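Local coordinates for amphoterin-induced protein 1 (Mus musculus, PDB 2XOT) that promotes growth and bundling of neurites, may mediate homophilic and heterophilic cell–cell interaction, and regulates potassium channels, at residues Leu165-Asp169 with Trp189-Tyr195; Leu207-Ser212 with Ile240-Asp244; Thr276-Pro282 with Val315-Met321. One frame throughout, in Å; residues are numbered along the deposited sequence.

Contact 1. Residues Leu165-Asp169 with Trp189-Tyr195; sequences LMLLD and WVKNGLY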
loop_
_atom_site.group_PDB
_atom_site.type_symbol
_atom_site.label_atom_id
_atom_site.label_comp_id
_atom_site.label_asym_id
_atom_site.label_seq_id
_atom_site.Cartn_x
_atom_site.Cartn_y
_atom_site.Cartn_z
ATOM N N LEU B 165 -2.080 -6.037 -14.751
ATOM C CA LEU B 165 -1.773 -7.291 -14.069
ATOM C C LEU B 165 -0.296 -7.659 -14.215
ATOM O O LEU B 165 0.168 -8.006 -15.289
ATOM C CB LEU B 165 -2.668 -8.438 -14.554
ATOM C CG LEU B 165 -2.531 -9.746 -13.759
ATOM C CD1 LEU B 165 -3.054 -9.587 -12.337
ATOM C CD2 LEU B 165 -3.250 -10.871 -14.458
ATOM N N MET B 166 0.419 -7.625 -13.101
ATOM C CA MET B 166 1.858 -7.809 -13.078
ATOM C C MET B 166 2.286 -9.006 -12.200
ATOM O O MET B 166 3.475 -9.329 -12.147
ATOM C CB MET B 166 2.454 -6.584 -12.456
ATOM C CG MET B 166 2.234 -6.623 -10.922
ATOM S SD MET B 166 3.155 -5.403 -10.159
ATOM C CE MET B 166 4.705 -6.242 -9.852
ATOM N N LEU B 167 1.335 -9.607 -11.470
ATOM C CA LEU B 167 1.573 -10.834 -10.701
ATOM C C LEU B 167 0.358 -11.739 -10.840
ATOM O O LEU B 167 -0.759 -11.348 -10.486
ATOM C CB LEU B 167 1.833 -10.533 -9.225
ATOM C CG LEU B 167 2.313 -11.678 -8.299
ATOM C CD1 LEU B 167 2.997 -11.076 -7.077
ATOM C CD2 LEU B 167 1.214 -12.688 -7.848
ATOM N N LEU B 168 0.578 -12.919 -11.400
ATOM C CA LEU B 168 -0.431 -13.944 -11.561
ATOM C C LEU B 168 0.170 -15.259 -11.044
ATOM O O LEU B 168 1.028 -15.872 -11.690
ATOM C CB LEU B 168 -0.819 -14.062 -13.029
ATOM C CG LEU B 168 -1.803 -15.172 -13.388
ATOM C CD1 LEU B 168 -3.108 -15.003 -12.605
ATOM C CD2 LEU B 168 -2.073 -15.208 -14.872
ATOM N N ASP B 169 -0.278 -15.679 -9.867
ATOM C CA ASP B 169 0.266 -16.867 -9.204
ATOM C C ASP B 169 -0.648 -18.053 -9.473
ATOM O O ASP B 169 -1.763 -18.125 -8.956
ATOM C CB ASP B 169 0.401 -16.604 -7.710
ATOM C CG ASP B 169 1.069 -17.733 -6.973
ATOM O OD1 ASP B 169 1.541 -18.701 -7.611
ATOM O OD2 ASP B 169 1.100 -17.649 -5.737
ATOM N N TRP B 189 8.163 -7.759 -17.802
ATOM C CA TRP B 189 7.505 -7.316 -16.555
ATOM C C TRP B 189 6.264 -8.111 -16.176
ATOM O O TRP B 189 5.913 -8.170 -14.994
ATOM C CB TRP B 189 7.182 -5.805 -16.551
ATOM C CG TRP B 189 6.147 -5.289 -17.511
ATOM C CD1 TRP B 189 6.382 -4.643 -18.710
ATOM C CD2 TRP B 189 4.717 -5.265 -17.324
ATOM N NE1 TRP B 189 5.201 -4.267 -19.280
ATOM C CE2 TRP B 189 4.161 -4.633 -18.461
ATOM C CE3 TRP B 189 3.859 -5.734 -16.326
ATOM C CZ2 TRP B 189 2.777 -4.455 -18.621
ATOM C CZ3 TRP B 189 2.490 -5.558 -16.478
ATOM C CH2 TRP B 189 1.961 -4.932 -17.620
ATOM N N VAL B 190 5.610 -8.719 -17.162
ATOM C CA VAL B 190 4.541 -9.665 -16.884
ATOM C C VAL B 190 5.156 -11.025 -16.512
ATOM O O VAL B 190 4.789 -11.623 -15.508
ATOM C CB VAL B 190 3.563 -9.774 -18.050
ATOM C CG1 VAL B 190 2.533 -10.856 -17.779
ATOM C CG2 VAL B 190 2.853 -8.416 -18.261
ATOM N N LYS B 191 6.130 -11.477 -17.283
ATOM C CA LYS B 191 6.744 -12.779 -17.036
ATOM C C LYS B 191 7.374 -12.814 -15.658
ATOM O O LYS B 191 7.445 -13.880 -15.020
ATOM C CB LYS B 191 7.813 -13.113 -18.098
ATOM C CG LYS B 191 7.381 -13.155 -19.561
ATOM C CD LYS B 191 8.620 -13.077 -20.523
ATOM C CE LYS B 191 8.265 -13.428 -21.944
ATOM N NZ LYS B 191 9.401 -13.258 -22.915
ATOM N N ASN B 192 7.891 -11.666 -15.212
ATOM C CA ASN B 192 8.564 -11.565 -13.923
ATOM C C ASN B 192 7.675 -12.010 -12.741
ATOM O O ASN B 192 8.173 -12.507 -11.732
ATOM C CB ASN B 192 9.022 -10.134 -13.698
ATOM C CG ASN B 192 9.906 -9.984 -12.504
ATOM O OD1 ASN B 192 9.522 -9.360 -11.520
ATOM N ND2 ASN B 192 11.109 -10.491 -12.595
ATOM N N GLY B 193 6.363 -11.814 -12.868
ATOM C CA GLY B 193 5.404 -12.232 -11.835
ATOM C C GLY B 193 4.436 -13.323 -12.239
ATOM O O GLY B 193 3.374 -13.429 -11.657
ATOM N N LEU B 194 4.793 -14.131 -13.228
ATOM C CA LEU B 194 3.964 -15.240 -13.658
ATOM C C LEU B 194 4.508 -16.518 -13.036
ATOM O O LEU B 194 5.522 -17.055 -13.506
ATOM C CB LEU B 194 3.984 -15.357 -15.184
ATOM C CG LEU B 194 3.117 -16.451 -15.785
ATOM C CD1 LEU B 194 1.655 -16.318 -15.239
ATOM C CD2 LEU B 194 3.187 -16.381 -17.333
ATOM N N TYR B 195 3.848 -16.988 -11.977
ATOM C CA TYR B 195 4.343 -18.102 -11.174
ATOM C C TYR B 195 3.657 -19.410 -11.603
ATOM O O TYR B 195 2.435 -19.546 -11.537
ATOM C CB TYR B 195 4.186 -17.842 -9.658
ATOM C CG TYR B 195 4.935 -16.628 -9.099
ATOM C CD1 TYR B 195 6.270 -16.721 -8.703
ATOM C CD2 TYR B 195 4.312 -15.411 -8.935
ATOM C CE1 TYR B 195 6.953 -15.631 -8.184
ATOM C CE2 TYR B 195 5.002 -14.306 -8.435
ATOM C CZ TYR B 195 6.318 -14.420 -8.067
ATOM O OH TYR B 195 6.993 -13.339 -7.554
#
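Leu-168 pairs with Leu-194, and Asp-169 with Tyr-195, in a short parallel pairing that closes the sheet of the leucine-rich repeat solenoid: strand 167-169 belongs to repeat 6, while strand 194-195, within the C-terminal cap, is the edge strand at that end of the sheet within the chain. Two backbone bonds join them. Leu-168 N donates to Gly-193 O at 2.9 Å, and Tyr-195 N to Leu-168 O at 3.0 Å. A type I turn from Lys-191 to Leu-194 leads out of helix 188-191 and brings Gly-193 CA to 3.5 Å from Met-166 O, where a CB would run into that carbonyl oxygen.

Side chains alternate about this pairing. Leu-168 and Leu-194 lie side by side, pointing the same way, with CD2 of the first 3.9 Å from CD1 of the second; Trp-214 of helix 205-216 packs on Leu-194. On the other face, Leu-167 CG meets the in-plane edge of the Tyr-195 ring at CE2, 3.8 Å away. Asp-169 crosses Tyr-195 with carboxylate and ring planes 65° apart; its OD1 is hydrogen-bonded to Ser-171 OG and its OD2 to Ser-20 OG of the second subunit, so this face joins the dimer contact. Trp-189 CG lies between its backbone N and carbonyl carbon (chi1 67°), which carries the indole across, bringing CZ3 to 3.6 Å from Leu-165 O.

Contact 2. Residues Leu207-Ser212 with Ile240-Asp244; sequences LYQLFS and IFSLD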
loop_
_atom_site.group_PDB
_atom_site.type_symbol
_atom_site.label_atom_id
_atom_site.label_comp_id
_atom_site.label_asym_id
_atom_site.label_seq_id
_atom_site.Cartn_x
_atom_site.Cartn_y
_atom_site.Cartn_z
ATOM N N LEU B 207 9.295 -25.980 -23.564
ATOM C CA LEU B 207 9.127 -25.604 -22.174
ATOM C C LEU B 207 10.457 -25.207 -21.555
ATOM O O LEU B 207 10.542 -24.215 -20.842
ATOM C CB LEU B 207 8.505 -26.749 -21.360
ATOM C CG LEU B 207 8.238 -26.434 -19.882
ATOM C CD1 LEU B 207 7.177 -25.372 -19.756
ATOM C CD2 LEU B 207 7.838 -27.690 -19.106
ATOM N N TYR B 208 11.489 -26.008 -21.790
ATOM C CA TYR B 208 12.807 -25.738 -21.240
ATOM C C TYR B 208 13.369 -24.400 -21.745
ATOM O O TYR B 208 13.945 -23.626 -20.993
ATOM C CB TYR B 208 13.781 -26.868 -21.595
ATOM C CG TYR B 208 15.214 -26.477 -21.347
ATOM C CD1 TYR B 208 15.691 -26.334 -20.050
ATOM C CD2 TYR B 208 16.084 -26.216 -22.401
ATOM C CE1 TYR B 208 17.008 -25.942 -19.805
ATOM C CE2 TYR B 208 17.389 -25.834 -22.169
ATOM C CZ TYR B 208 17.843 -25.696 -20.866
ATOM O OH TYR B 208 19.137 -25.320 -20.604
ATOM N N GLN B 209 13.181 -24.149 -23.023
ATOM C CA GLN B 209 13.693 -22.960 -23.680
ATOM C C GLN B 209 13.054 -21.681 -23.171
ATOM O O GLN B 209 13.719 -20.643 -23.094
ATOM C CB GLN B 209 13.512 -23.103 -25.188
ATOM C CG GLN B 209 14.580 -24.034 -25.757
ATOM C CD GLN B 209 14.215 -24.702 -27.056
ATOM O OE1 GLN B 209 14.920 -25.628 -27.503
ATOM N NE2 GLN B 209 13.124 -24.267 -27.672
ATOM N N LEU B 210 11.769 -21.755 -22.826
ATOM C CA LEU B 210 11.081 -20.632 -22.209
ATOM C C LEU B 210 11.704 -20.306 -20.855
ATOM O O LEU B 210 12.133 -19.190 -20.619
ATOM C CB LEU B 210 9.583 -20.932 -22.055
ATOM C CG LEU B 210 8.768 -19.770 -21.449
ATOM C CD1 LEU B 210 8.328 -18.721 -22.528
ATOM C CD2 LEU B 210 7.569 -20.293 -20.678
ATOM N N PHE B 211 11.740 -21.284 -19.963
ATOM C CA PHE B 211 12.222 -21.066 -18.611
ATOM C C PHE B 211 13.735 -20.776 -18.587
ATOM O O PHE B 211 14.226 -20.064 -17.709
ATOM C CB PHE B 211 11.833 -22.258 -17.727
ATOM C CG PHE B 211 10.375 -22.248 -17.320
ATOM C CD1 PHE B 211 9.923 -21.367 -16.358
ATOM C CD2 PHE B 211 9.452 -23.065 -17.937
ATOM C CE1 PHE B 211 8.580 -21.306 -16.016
ATOM C CE2 PHE B 211 8.102 -23.011 -17.568
ATOM C CZ PHE B 211 7.680 -22.144 -16.612
ATOM N N SER B 212 14.461 -21.328 -19.557
ATOM C CA SER B 212 15.892 -21.061 -19.707
ATOM C C SER B 212 16.125 -19.573 -19.989
ATOM O O SER B 212 16.966 -18.942 -19.374
ATOM C CB SER B 212 16.474 -21.926 -20.832
ATOM O OG SER B 212 17.839 -21.620 -21.075
ATOM N N ILE B 240 12.721 -28.773 -14.400
ATOM C CA ILE B 240 12.728 -28.226 -15.764
ATOM C C ILE B 240 14.163 -27.919 -16.212
ATOM O O ILE B 240 14.548 -28.227 -17.331
ATOM C CB ILE B 240 11.822 -26.951 -15.868
ATOM C CG1 ILE B 240 10.345 -27.346 -15.738
ATOM C CG2 ILE B 240 12.002 -26.238 -17.178
ATOM C CD1 ILE B 240 9.397 -26.173 -15.692
ATOM N N PHE B 241 14.961 -27.366 -15.308
ATOM C CA PHE B 241 16.348 -26.988 -15.616
ATOM C C PHE B 241 17.312 -28.169 -15.775
ATOM O O PHE B 241 18.474 -27.969 -16.074
ATOM C CB PHE B 241 16.854 -25.938 -14.620
ATOM C CG PHE B 241 16.005 -24.723 -14.602
ATOM C CD1 PHE B 241 16.059 -23.823 -15.659
ATOM C CD2 PHE B 241 15.069 -24.525 -13.594
ATOM C CE1 PHE B 241 15.237 -22.717 -15.690
ATOM C CE2 PHE B 241 14.222 -23.422 -13.621
ATOM C CZ PHE B 241 14.308 -22.511 -14.672
ATOM N N SER B 242 16.817 -29.393 -15.651
ATOM C CA SER B 242 17.624 -30.550 -16.003
ATOM C C SER B 242 17.489 -30.907 -17.507
ATOM O O SER B 242 18.296 -31.668 -18.038
ATOM C CB SER B 242 17.262 -31.727 -15.089
ATOM O OG SER B 242 16.152 -32.424 -15.592
ATOM N N LEU B 243 16.510 -30.320 -18.207
ATOM C CA LEU B 243 16.242 -30.672 -19.622
ATOM C C LEU B 243 17.381 -30.385 -20.614
ATOM O O LEU B 243 17.365 -30.915 -21.723
ATOM C CB LEU B 243 14.952 -30.017 -20.139
ATOM C CG LEU B 243 13.591 -30.512 -19.617
ATOM C CD1 LEU B 243 12.499 -30.240 -20.615
ATOM C CD2 LEU B 243 13.618 -31.971 -19.276
ATOM N N ASP B 244 18.364 -29.573 -20.231
ATOM C CA ASP B 244 19.547 -29.366 -21.082
ATOM C C ASP B 244 20.347 -30.658 -21.151
ATOM O O ASP B 244 20.832 -31.055 -22.206
ATOM C CB ASP B 244 20.428 -28.226 -20.570
ATOM C CG ASP B 244 20.974 -28.481 -19.174
ATOM O OD1 ASP B 244 20.271 -29.121 -18.364
ATOM O OD2 ASP B 244 22.106 -28.039 -18.884
#
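Tyr-208 and Ile-240 hold the middle of a contact inside the C-terminal cap of the leucine-rich repeats, where helix 205-216 meets the 3-10 turn that starts at Ile-240. No hydrogen bond crosses it; the two pieces are held by packing. Tyr-208 has the largest share of the buried surface, its CG anti to the backbone N (chi1 166°), which carries the ring out beside Leu-243 and Asp-244. The backbone from Leu-243 C to Asp-244 N passes over one face, and Ser-212 CB lies over the opposite one. Leu-243 slides past the tyrosine in the reverse direction, with Leu-243 CB 3.7 Å from Tyr-208 CB. Tyr-208 OH reaches Asp-244 CB at 3.2 Å. Replacing Tyr-208 by a serine would probably open a gap beneath the backbone at Leu-243 and Asp-244 and leave that stretch less firmly fixed.

Alongside, Ile-240 sends CD1 over the face of the Phe-211 ring, 4.2 Å from its centroid and 28° off the normal, a CH-pi contact. The same methyl touches Leu-207 CD2 at 4.0 Å. Phe-241 starts out away from the helix, but turns the edge of its ring to Phe-211 O, which lies in the ring plane 3.5 Å from Phe-241 CE1.

Farther out, Trp-214 and Val-222 pack on Phe-211, and Cys-231, disulfide-bonded to Cys-203, touches both Leu-207 and Ile-240. Cys-248, whose disulfide partner is Cys-205, packs on Tyr-208. The helix is held near its start by Leu-207 N bonding to Asp-204 OD2, and the turn by Leu-243 N donating to Ile-240 O at 3.0 Å.

Contact 3. Residues Thr276-Pro282 with Val315-Met321; sequences TKVWVSP and VYTCYAM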
loop_
_atom_site.group_PDB
_atom_site.type_symbol
_atom_site.label_atom_id
_atom_site.label_comp_id
_atom_site.label_asym_id
_atom_site.label_seq_id
_atom_site.Cartn_x
_atom_site.Cartn_y
_atom_site.Cartn_z
ATOM N N THR B 276 13.904 3.960 -15.407
ATOM C CA THR B 276 14.484 4.976 -16.278
ATOM C C THR B 276 15.301 4.194 -17.250
ATOM O O THR B 276 16.083 3.317 -16.839
ATOM C CB THR B 276 15.415 5.953 -15.498
ATOM O OG1 THR B 276 14.665 6.562 -14.452
ATOM C CG2 THR B 276 16.004 7.055 -16.409
ATOM N N LYS B 277 15.110 4.484 -18.535
ATOM C CA LYS B 277 15.791 3.765 -19.600
ATOM C C LYS B 277 16.727 4.719 -20.270
ATOM O O LYS B 277 16.305 5.811 -20.628
ATOM C CB LYS B 277 14.798 3.222 -20.643
ATOM C CG LYS B 277 14.257 1.851 -20.327
ATOM C CD LYS B 277 12.852 1.848 -19.772
ATOM C CE LYS B 277 11.811 1.483 -20.819
ATOM N NZ LYS B 277 11.190 0.132 -20.631
ATOM N N VAL B 278 17.979 4.309 -20.431
ATOM C CA VAL B 278 18.998 5.081 -21.141
ATOM C C VAL B 278 19.601 4.174 -22.201
ATOM O O VAL B 278 20.169 3.106 -21.876
ATOM C CB VAL B 278 20.133 5.552 -20.191
ATOM C CG1 VAL B 278 21.205 6.356 -20.960
ATOM C CG2 VAL B 278 19.549 6.363 -19.016
ATOM N N TRP B 279 19.478 4.589 -23.460
ATOM C CA TRP B 279 20.024 3.838 -24.587
ATOM C C TRP B 279 21.329 4.463 -25.066
ATOM O O TRP B 279 21.450 5.693 -25.146
ATOM C CB TRP B 279 19.059 3.865 -25.757
ATOM C CG TRP B 279 17.885 2.983 -25.631
ATOM C CD1 TRP B 279 16.631 3.329 -25.221
ATOM C CD2 TRP B 279 17.821 1.617 -26.017
ATOM N NE1 TRP B 279 15.792 2.246 -25.318
ATOM C CE2 TRP B 279 16.503 1.183 -25.802
ATOM C CE3 TRP B 279 18.754 0.717 -26.528
ATOM C CZ2 TRP B 279 16.103 -0.123 -26.047
ATOM C CZ3 TRP B 279 18.356 -0.572 -26.781
ATOM C CH2 TRP B 279 17.046 -0.983 -26.535
ATOM N N VAL B 280 22.274 3.593 -25.392
ATOM C CA VAL B 280 23.594 3.952 -25.882
ATOM C C VAL B 280 23.784 3.188 -27.199
ATOM O O VAL B 280 23.305 2.038 -27.327
ATOM C CB VAL B 280 24.696 3.533 -24.871
ATOM C CG1 VAL B 280 26.089 3.936 -25.368
ATOM C CG2 VAL B 280 24.419 4.129 -23.494
ATOM N N SER B 281 24.500 3.811 -28.148
ATOM C CA SER B 281 24.614 3.332 -29.521
ATOM C C SER B 281 25.882 2.510 -29.737
ATOM O O SER B 281 26.765 2.509 -28.891
ATOM C CB SER B 281 24.615 4.533 -30.480
ATOM O OG SER B 281 25.928 5.054 -30.625
ATOM N N PRO B 282 25.987 1.808 -30.877
ATOM C CA PRO B 282 27.185 1.014 -31.156
ATOM C C PRO B 282 28.470 1.833 -31.073
ATOM O O PRO B 282 29.526 1.290 -30.732
ATOM C CB PRO B 282 26.947 0.517 -32.579
ATOM C CG PRO B 282 25.473 0.534 -32.733
ATOM C CD PRO B 282 24.997 1.691 -31.961
ATOM N N VAL B 315 25.353 -3.112 -32.057
ATOM C CA VAL B 315 24.761 -3.395 -30.762
ATOM C C VAL B 315 24.385 -2.109 -30.017
ATOM O O VAL B 315 25.227 -1.229 -29.781
ATOM C CB VAL B 315 25.727 -4.256 -29.915
ATOM C CG1 VAL B 315 25.142 -4.531 -28.548
ATOM C CG2 VAL B 315 26.030 -5.548 -30.636
ATOM N N TYR B 316 23.103 -1.991 -29.694
ATOM C CA TYR B 316 22.582 -0.934 -28.853
ATOM C C TYR B 316 22.362 -1.539 -27.454
ATOM O O TYR B 316 21.994 -2.707 -27.321
ATOM C CB TYR B 316 21.275 -0.368 -29.434
ATOM C CG TYR B 316 21.483 0.337 -30.768
ATOM C CD1 TYR B 316 21.370 1.709 -30.878
ATOM C CD2 TYR B 316 21.849 -0.380 -31.909
ATOM C CE1 TYR B 316 21.584 2.354 -32.093
ATOM C CE2 TYR B 316 22.081 0.260 -33.119
ATOM C CZ TYR B 316 21.931 1.635 -33.195
ATOM O OH TYR B 316 22.156 2.275 -34.383
ATOM N N THR B 317 22.628 -0.746 -26.429
ATOM C CA THR B 317 22.476 -1.159 -25.040
ATOM C C THR B 317 21.507 -0.247 -24.325
ATOM O O THR B 317 21.604 0.983 -24.415
ATOM C CB THR B 317 23.832 -1.153 -24.360
ATOM O OG1 THR B 317 24.727 -1.885 -25.185
ATOM C CG2 THR B 317 23.781 -1.793 -22.957
ATOM N N CYS B 318 20.544 -0.857 -23.645
ATOM C CA CYS B 318 19.644 -0.152 -22.752
ATOM C C CYS B 318 20.079 -0.401 -21.318
ATOM O O CYS B 318 20.071 -1.535 -20.847
ATOM C CB CYS B 318 18.212 -0.654 -22.910
ATOM S SG CYS B 318 17.038 0.228 -21.897
ATOM N N TYR B 319 20.432 0.679 -20.629
ATOM C CA TYR B 319 20.667 0.667 -19.192
ATOM C C TYR B 319 19.399 1.092 -18.496
ATOM O O TYR B 319 18.919 2.213 -18.686
ATOM C CB TYR B 319 21.812 1.616 -18.862
ATOM C CG TYR B 319 23.090 1.218 -19.519
ATOM C CD1 TYR B 319 23.832 0.173 -19.030
ATOM C CD2 TYR B 319 23.568 1.889 -20.635
ATOM C CE1 TYR B 319 25.011 -0.200 -19.623
ATOM C CE2 TYR B 319 24.760 1.521 -21.228
ATOM C CZ TYR B 319 25.464 0.475 -20.722
ATOM O OH TYR B 319 26.654 0.087 -21.297
ATOM N N ALA B 320 18.824 0.181 -17.724
ATOM C CA ALA B 320 17.596 0.451 -17.008
ATOM C C ALA B 320 17.906 0.636 -15.522
ATOM O O ALA B 320 18.594 -0.184 -14.906
ATOM C CB ALA B 320 16.571 -0.698 -17.223
ATOM N N MET B 321 17.375 1.707 -14.948
ATOM C CA MET B 321 17.646 2.032 -13.555
ATOM C C MET B 321 16.374 2.033 -12.716
ATOM O O MET B 321 15.430 2.758 -13.006
ATOM C CB MET B 321 18.383 3.373 -13.458
ATOM C CG MET B 321 19.918 3.243 -13.608
ATOM S SD MET B 321 20.579 2.860 -15.260
ATOM C CE MET B 321 20.002 4.268 -16.208
#
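Trp-279 and Cys-318 face each other as a non-hydrogen-bonded pair between the C and F strands of the immunoglobulin domain, which run antiparallel at 158°. Six backbone bonds flank the pair, two at each of Thr-276/Met-321, Val-278/Tyr-319 and Val-280/Thr-317.

The inward face is tightly packed. Cys-318 CB sits 3.6 Å from the centroid of the Trp-279 six-membered ring, almost exactly on its normal, and SG lies over the five-membered ring as a sulfur-aromatic contact. With chi1 of -177°, SG is directed away from its own backbone N, and is disulfide-bonded to Cys-268: this is the disulfide between the B and F strands packed on the tryptophan of strand C, the hallmark core of the immunoglobulin fold. Trp-279 NE1 is satisfied by Gly-301 O. Two residues before the cysteine, Tyr-316 forms the tyrosine corner, its OH bonded to Asp-312 O.

On the other face Thr-276 is exposed, and Val-278, Val-280, Thr-317, Tyr-319 and Met-321 are partly so. Val-280 CG2 meets the in-plane edge of the Tyr-319 ring at CE2, 3.5 Å away, while Thr-317 CG2 lies over the rim of one face of that ring. Met-321, bent at chi2 (72°), folds back to bring its CE to 3.5 Å from Val-278 CG2.

Past the end of strand 276-280, Pro-282 CD stands above the centre of the Tyr-316 ring, 3.4 Å from its centroid.

How the contacts relate
The three contacts follow one another along the chain without overlap. Contact 1 joins the last repeat to the C-terminal cap, contact 2 lies within that cap, and contact 3 belongs to the immunoglobulin domain. Contacts 1 and 2 have centres about 19 Å apart and are linked through strand 194-195, which is followed by helix 205-216; Trp-214 of that helix bridges the two. Contact 3 lies about 24 Å from contact 1 and 28 Å from contact 2, centre to centre, in a separate sheet. Trp-189 and Asn-192 nevertheless touch Gln-273 and Lys-271, respectively, so the cap abuts the immunoglobulin domain. Contact 1 alone reaches the second subunit, in keeping with homodimerisation through the leucine-rich repeats.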